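Local coordinates for protein tetraacyldisaccharide 4'-kinase (Aquifex aeolicus, PDB 4EHX) that probably transfers the gamma-phosphate of ATP to the 4'-position of a tetraacyldisaccharide 1-phosphate, forming lipid IVA, as an atypical P-loop kinase at the membrane interface, at residues S53-K65 with L300-F314. Numbering follows the deposited sequence.
Sequences SFVMYLADLLKDK and LEREEKLKKLIYRIF
Leu61 is the knob to start from: it drops among Glu303, Leu306, Lys307 and Ile310 of the C-terminal helix 303-312, whose axis passes 11.6 Å from that of segment 53-61 at a crossing angle of -68°. Its two methyls divide the work. CD1 of Leu61 packs on Leu306 and Ile310, while CD2 of Leu61 lies 3.6 Å from CE of Lys307 on the exposed flank. The one carbon pair closer than usual is buried, where CD1 of Leu58 meets CD1 of Ile310 at 3.5 Å; the other branch of Ile310, CG2, rests 3.6 Å from CD2 of Leu62. Toward the start of both segments, CD2 of Leu306 reaches the ring edges of both Phe54 and Tyr57, its distance to Phe54 CZ being 4.0 Å. Phe54 and Leu58 also touch Val41 of strand 38-43, tying this layer to the core.

The outer side is polar and looser. A chi1 of 166° swings the Tyr57 ring away from its own N and across to helix 303-312, where its OH donates to OE1 of Glu303 at 2.7 Å, on the anti lone pair, with carboxylate and ring nearly coplanar (22°). Leu300 CD2 approaches the same ring obliquely, and Leu61 CG lies over one face. A phenylalanine in place of Tyr57 would probably leave Glu303 OE1 without its hydroxyl partner and the carboxylate freer to turn. At the far end Lys65, its chain kinked beyond CB, lays CE over a face of Phe314, 3.7 Å from CE1, its NZ making an off-centre cation-pi contact.

Helix 51-61 carries the end of the predicted P-loop ATP site, so this contact packs the C-terminal helix against the P-loop helix: apolar packing, aliphatic and aromatic, holds the two together, while the single hydrogen bond and the cation-pi contact sit at the more open margins.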
loop_
_atom_site.group_PDB
_atom_site.type_symbol
_atom_site.label_atom_id
_atom_site.label_comp_id
_atom_site.label_asym_id
_atom_site.label_seq_id
_atom_site.Cartn_x
_atom_site.Cartn_y
_atom_site.Cartn_z
ATOM N N SER A 53 -1.900 -0.506 -4.358
ATOM C CA SER A 53 -2.085 -0.788 -5.785
ATOM C C SER A 53 -0.767 -0.791 -6.546
ATOM O O SER A 53 -0.539 -1.637 -7.422
ATOM C CB SER A 53 -3.046 0.216 -6.437
ATOM O OG SER A 53 -4.345 0.077 -5.918
ATOM N N PHE A 54 0.111 0.159 -6.239
ATOM C CA PHE A 54 1.364 0.219 -6.960
ATOM C C PHE A 54 2.259 -0.973 -6.640
ATOM O O PHE A 54 2.945 -1.489 -7.518
ATOM C CB PHE A 54 2.128 1.538 -6.716
ATOM C CG PHE A 54 3.312 1.682 -7.609
ATOM C CD1 PHE A 54 3.155 2.097 -8.934
ATOM C CD2 PHE A 54 4.576 1.351 -7.157
ATOM C CE1 PHE A 54 4.247 2.193 -9.787
ATOM C CE2 PHE A 54 5.664 1.431 -8.005
ATOM C CZ PHE A 54 5.504 1.861 -9.319
ATOM N N VAL A 55 2.276 -1.404 -5.381
ATOM C CA VAL A 55 3.061 -2.590 -5.030
ATOM C C VAL A 55 2.603 -3.806 -5.842
ATOM O O VAL A 55 3.426 -4.551 -6.384
ATOM C CB VAL A 55 3.017 -2.888 -3.499
ATOM C CG1 VAL A 55 3.677 -4.210 -3.208
ATOM C CG2 VAL A 55 3.714 -1.755 -2.735
ATOM N N MET A 56 1.290 -4.004 -5.939
ATOM C CA MET A 56 0.745 -5.119 -6.727
ATOM C C MET A 56 1.187 -5.008 -8.180
ATOM O O MET A 56 1.592 -5.985 -8.808
ATOM C CB MET A 56 -0.781 -5.109 -6.674
ATOM C CG MET A 56 -1.360 -5.405 -5.294
ATOM S SD MET A 56 -3.120 -4.966 -5.226
ATOM C CE MET A 56 -3.777 -6.171 -6.380
ATOM N N TYR A 57 1.081 -3.798 -8.712
ATOM C CA TYR A 57 1.469 -3.512 -10.085
ATOM C C TYR A 57 2.951 -3.808 -10.326
ATOM O O TYR A 57 3.325 -4.457 -11.308
ATOM C CB TYR A 57 1.144 -2.053 -10.406
ATOM C CG TYR A 57 1.793 -1.569 -11.673
ATOM C CD1 TYR A 57 1.211 -1.816 -12.917
ATOM C CD2 TYR A 57 2.986 -0.855 -11.631
ATOM C CE1 TYR A 57 1.817 -1.369 -14.088
ATOM C CE2 TYR A 57 3.593 -0.403 -12.785
ATOM C CZ TYR A 57 3.010 -0.666 -14.009
ATOM O OH TYR A 57 3.633 -0.217 -15.147
ATOM N N LEU A 58 3.791 -3.335 -9.414
ATOM C CA LEU A 58 5.230 -3.551 -9.499
ATOM C C LEU A 58 5.588 -5.033 -9.384
ATOM O O LEU A 58 6.428 -5.543 -10.129
ATOM C CB LEU A 58 5.929 -2.745 -8.384
ATOM C CG LEU A 58 7.434 -2.916 -8.219
ATOM C CD1 LEU A 58 8.142 -2.470 -9.500
ATOM C CD2 LEU A 58 7.910 -2.089 -7.003
ATOM N N ALA A 59 4.943 -5.739 -8.460
ATOM C CA ALA A 59 5.238 -7.159 -8.300
ATOM C C ALA A 59 4.903 -7.906 -9.592
ATOM O O ALA A 59 5.617 -8.833 -9.991
ATOM C CB ALA A 59 4.474 -7.749 -7.099
ATOM N N ASP A 60 3.837 -7.478 -10.267
ATOM C CA ASP A 60 3.469 -8.065 -11.549
ATOM C C ASP A 60 4.508 -7.799 -12.647
ATOM O O ASP A 60 4.748 -8.652 -13.503
ATOM C CB ASP A 60 2.086 -7.577 -12.014
ATOM C CG ASP A 60 1.686 -8.178 -13.351
ATOM O OD1 ASP A 60 1.267 -9.350 -13.345
ATOM O OD2 ASP A 60 1.809 -7.503 -14.404
ATOM N N LEU A 61 5.128 -6.625 -12.623
ATOM C CA LEU A 61 6.182 -6.333 -13.590
ATOM C C LEU A 61 7.341 -7.309 -13.384
ATOM O O LEU A 61 8.041 -7.672 -14.335
ATOM C CB LEU A 61 6.685 -4.888 -13.458
ATOM C CG LEU A 61 5.744 -3.755 -13.871
ATOM C CD1 LEU A 61 6.445 -2.409 -13.734
ATOM C CD2 LEU A 61 5.237 -3.967 -15.306
ATOM N N LEU A 62 7.523 -7.738 -12.141
ATOM C CA LEU A 62 8.603 -8.659 -11.761
ATOM C C LEU A 62 8.152 -10.115 -11.654
ATOM O O LEU A 62 8.729 -10.898 -10.896
ATOM C CB LEU A 62 9.176 -8.217 -10.406
ATOM C CG LEU A 62 9.904 -6.874 -10.403
ATOM C CD1 LEU A 62 9.965 -6.257 -9.000
ATOM C CD2 LEU A 62 11.316 -7.048 -10.994
ATOM N N LYS A 63 7.126 -10.486 -12.414
ATOM C CA LYS A 63 6.562 -11.835 -12.304
ATOM C C LYS A 63 7.549 -12.948 -12.672
ATOM O O LYS A 63 7.348 -14.115 -12.328
ATOM C CB LYS A 63 5.303 -11.957 -13.159
ATOM C CG LYS A 63 5.543 -11.797 -14.641
ATOM C CD LYS A 63 4.225 -11.961 -15.408
ATOM C CE LYS A 63 4.476 -11.799 -16.901
ATOM N NZ LYS A 63 3.249 -11.942 -17.737
ATOM N N ASP A 64 8.614 -12.585 -13.369
ATOM C CA ASP A 64 9.630 -13.553 -13.765
ATOM C C ASP A 64 10.701 -13.752 -12.684
ATOM O O ASP A 64 11.607 -14.562 -12.854
ATOM C CB ASP A 64 10.272 -13.128 -15.089
ATOM C CG ASP A 64 9.261 -13.072 -16.238
ATOM O OD1 ASP A 64 8.453 -14.020 -16.377
ATOM O OD2 ASP A 64 9.267 -12.075 -16.995
ATOM N N LYS A 65 10.596 -13.007 -11.582
ATOM C CA LYS A 65 11.569 -13.082 -10.491
ATOM C C LYS A 65 10.924 -13.614 -9.211
ATOM O O LYS A 65 9.705 -13.518 -9.027
ATOM C CB LYS A 65 12.143 -11.692 -10.178
ATOM C CG LYS A 65 12.943 -11.054 -11.304
ATOM C CD LYS A 65 14.225 -11.835 -11.579
ATOM C CE LYS A 65 15.161 -11.068 -12.501
ATOM N NZ LYS A 65 16.428 -11.835 -12.705
ATOM N N LEU A 300 -0.200 2.762 -15.913
ATOM C CA LEU A 300 0.917 3.689 -15.743
ATOM C C LEU A 300 1.427 4.201 -17.080
ATOM O O LEU A 300 1.735 3.412 -17.961
ATOM C CB LEU A 300 2.063 2.974 -15.031
ATOM C CG LEU A 300 3.136 3.872 -14.401
ATOM C CD1 LEU A 300 2.611 4.427 -13.104
ATOM C CD2 LEU A 300 4.405 3.084 -14.141
ATOM N N GLU A 301 1.556 5.516 -17.225
ATOM C CA GLU A 301 2.139 6.080 -18.437
ATOM C C GLU A 301 3.640 5.766 -18.542
ATOM O O GLU A 301 4.336 5.712 -17.529
ATOM C CB GLU A 301 1.915 7.593 -18.494
ATOM C CG GLU A 301 0.472 7.997 -18.665
ATOM C CD GLU A 301 0.317 9.470 -19.007
ATOM O OE1 GLU A 301 1.347 10.171 -19.127
ATOM O OE2 GLU A 301 -0.836 9.923 -19.157
ATOM N N ARG A 302 4.122 5.550 -19.764
ATOM C CA ARG A 302 5.556 5.311 -20.028
ATOM C C ARG A 302 6.051 4.081 -19.279
ATOM O O ARG A 302 7.175 4.045 -18.793
ATOM C CB ARG A 302 6.401 6.521 -19.626
ATOM C CG ARG A 302 5.893 7.855 -20.143
ATOM C CD ARG A 302 6.597 9.023 -19.447
ATOM N NE ARG A 302 7.962 9.226 -19.933
ATOM C CZ ARG A 302 9.052 9.180 -19.170
ATOM N NH1 ARG A 302 8.951 8.939 -17.869
ATOM N NH2 ARG A 302 10.247 9.381 -19.710
ATOM N N GLU A 303 5.181 3.085 -19.161
ATOM C CA GLU A 303 5.497 1.861 -18.435
ATOM C C GLU A 303 6.839 1.223 -18.855
ATOM O O GLU A 303 7.609 0.733 -18.012
ATOM C CB GLU A 303 4.324 0.899 -18.622
ATOM C CG GLU A 303 4.604 -0.544 -18.411
ATOM C CD GLU A 303 3.312 -1.321 -18.438
ATOM O OE1 GLU A 303 2.604 -1.310 -17.411
ATOM O OE2 GLU A 303 2.990 -1.899 -19.494
ATOM N N GLU A 304 7.135 1.243 -20.146
ATOM C CA GLU A 304 8.385 0.656 -20.613
ATOM C C GLU A 304 9.626 1.367 -20.067
ATOM O O GLU A 304 10.667 0.737 -19.900
ATOM C CB GLU A 304 8.423 0.555 -22.141
ATOM C CG GLU A 304 7.534 -0.569 -22.664
ATOM C CD GLU A 304 7.107 -0.360 -24.100
ATOM O OE1 GLU A 304 5.992 0.186 -24.318
ATOM O OE2 GLU A 304 7.892 -0.740 -25.002
ATOM N N LYS A 305 9.522 2.667 -19.796
ATOM C CA LYS A 305 10.633 3.384 -19.174
ATOM C C LYS A 305 10.834 2.933 -17.727
ATOM O O LYS A 305 11.964 2.842 -17.250
ATOM C CB LYS A 305 10.432 4.898 -19.217
ATOM C CG LYS A 305 10.265 5.468 -20.625
ATOM C CD LYS A 305 11.469 5.172 -21.492
ATOM C CE LYS A 305 12.728 5.822 -20.935
ATOM N NZ LYS A 305 13.942 5.305 -21.615
ATOM N N LEU A 306 9.742 2.668 -17.022
ATOM C CA LEU A 306 9.871 2.149 -15.665
ATOM C C LEU A 306 10.481 0.748 -15.687
ATOM O O LEU A 306 11.355 0.431 -14.868
ATOM C CB LEU A 306 8.529 2.170 -14.936
ATOM C CG LEU A 306 8.543 1.529 -13.546
ATOM C CD1 LEU A 306 9.520 2.292 -12.624
ATOM C CD2 LEU A 306 7.146 1.507 -12.951
ATOM N N LYS A 307 10.057 -0.072 -16.652
ATOM C CA LYS A 307 10.585 -1.430 -16.785
ATOM C C LYS A 307 12.088 -1.377 -17.004
ATOM O O LYS A 307 12.833 -2.201 -16.474
ATOM C CB LYS A 307 9.926 -2.180 -17.960
ATOM C CG LYS A 307 8.459 -2.585 -17.705
ATOM C CD LYS A 307 7.899 -3.335 -18.919
ATOM C CE LYS A 307 6.506 -3.914 -18.665
ATOM N NZ LYS A 307 5.966 -4.543 -19.914
ATOM N N LYS A 308 12.537 -0.413 -17.800
ATOM C CA LYS A 308 13.969 -0.260 -18.047
ATOM C C LYS A 308 14.733 0.103 -16.780
ATOM O O LYS A 308 15.823 -0.423 -16.550
ATOM C CB LYS A 308 14.233 0.774 -19.144
ATOM C CG LYS A 308 15.710 0.993 -19.457
ATOM C CD LYS A 308 15.881 1.774 -20.753
ATOM C CE LYS A 308 17.354 2.004 -21.071
ATOM N NZ LYS A 308 17.526 2.811 -22.313
ATOM N N LEU A 309 14.178 0.997 -15.960
ATOM C CA LEU A 309 14.841 1.362 -14.706
ATOM C C LEU A 309 14.956 0.140 -13.816
ATOM O O LEU A 309 15.964 -0.059 -13.148
ATOM C CB LEU A 309 14.079 2.445 -13.935
ATOM C CG LEU A 309 14.128 3.895 -14.416
ATOM C CD1 LEU A 309 13.186 4.741 -13.564
ATOM C CD2 LEU A 309 15.548 4.450 -14.375
ATOM N N ILE A 310 13.910 -0.675 -13.805
ATOM C CA ILE A 310 13.886 -1.845 -12.937
ATOM C C ILE A 310 14.915 -2.870 -13.387
ATOM O O ILE A 310 15.705 -3.366 -12.587
ATOM C CB ILE A 310 12.489 -2.448 -12.885
ATOM C CG1 ILE A 310 11.537 -1.468 -12.193
ATOM C CG2 ILE A 310 12.488 -3.804 -12.166
ATOM C CD1 ILE A 310 10.080 -1.841 -12.343
ATOM N N TYR A 311 14.902 -3.166 -14.680
ATOM C CA TYR A 311 15.852 -4.083 -15.297
ATOM C C TYR A 311 17.304 -3.746 -14.941
ATOM O O TYR A 311 18.096 -4.639 -14.608
ATOM C CB TYR A 311 15.614 -4.065 -16.809
ATOM C CG TYR A 311 16.702 -4.638 -17.683
ATOM C CD1 TYR A 311 16.843 -6.011 -17.845
ATOM C CD2 TYR A 311 17.551 -3.802 -18.399
ATOM C CE1 TYR A 311 17.825 -6.535 -18.667
ATOM C CE2 TYR A 311 18.532 -4.316 -19.225
ATOM C CZ TYR A 311 18.664 -5.682 -19.354
ATOM O OH TYR A 311 19.641 -6.193 -20.176
ATOM N N ARG A 312 17.655 -2.464 -14.991
ATOM C CA ARG A 312 19.048 -2.065 -14.768
ATOM C C ARG A 312 19.579 -2.283 -13.346
ATOM O O ARG A 312 20.797 -2.329 -13.151
ATOM C CB ARG A 312 19.284 -0.615 -15.204
ATOM C CG ARG A 312 19.124 -0.374 -16.711
ATOM C CD ARG A 312 20.199 -1.102 -17.514
ATOM N NE ARG A 312 20.017 -0.902 -18.956
ATOM C CZ ARG A 312 20.577 0.090 -19.643
ATOM N NH1 ARG A 312 21.361 0.967 -19.022
ATOM N NH2 ARG A 312 20.361 0.204 -20.951
ATOM N N ILE A 313 18.696 -2.440 -12.361
ATOM C CA ILE A 313 19.158 -2.680 -10.985
ATOM C C ILE A 313 19.612 -4.125 -10.747
ATOM O O ILE A 313 20.171 -4.438 -9.701
ATOM C CB ILE A 313 18.095 -2.308 -9.909
ATOM C CG1 ILE A 313 17.056 -3.424 -9.774
ATOM C CG2 ILE A 313 17.485 -0.945 -10.194
ATOM C CD1 ILE A 313 15.881 -3.082 -8.880
ATOM N N PHE A 314 19.377 -5.006 -11.716
ATOM C CA PHE A 314 19.853 -6.391 -11.610
ATOM C C PHE A 314 21.287 -6.625 -12.104
ATOM O O PHE A 314 21.720 -7.768 -12.285
ATOM C CB PHE A 314 18.892 -7.341 -12.315
ATOM C CG PHE A 314 17.596 -7.512 -11.580
ATOM C CD1 PHE A 314 17.467 -8.488 -10.600
ATOM C CD2 PHE A 314 16.525 -6.669 -11.832
ATOM C CE1 PHE A 314 16.263 -8.633 -9.897
ATOM C CE2 PHE A 314 15.326 -6.801 -11.133
ATOM C CZ PHE A 314 15.194 -7.787 -10.171
#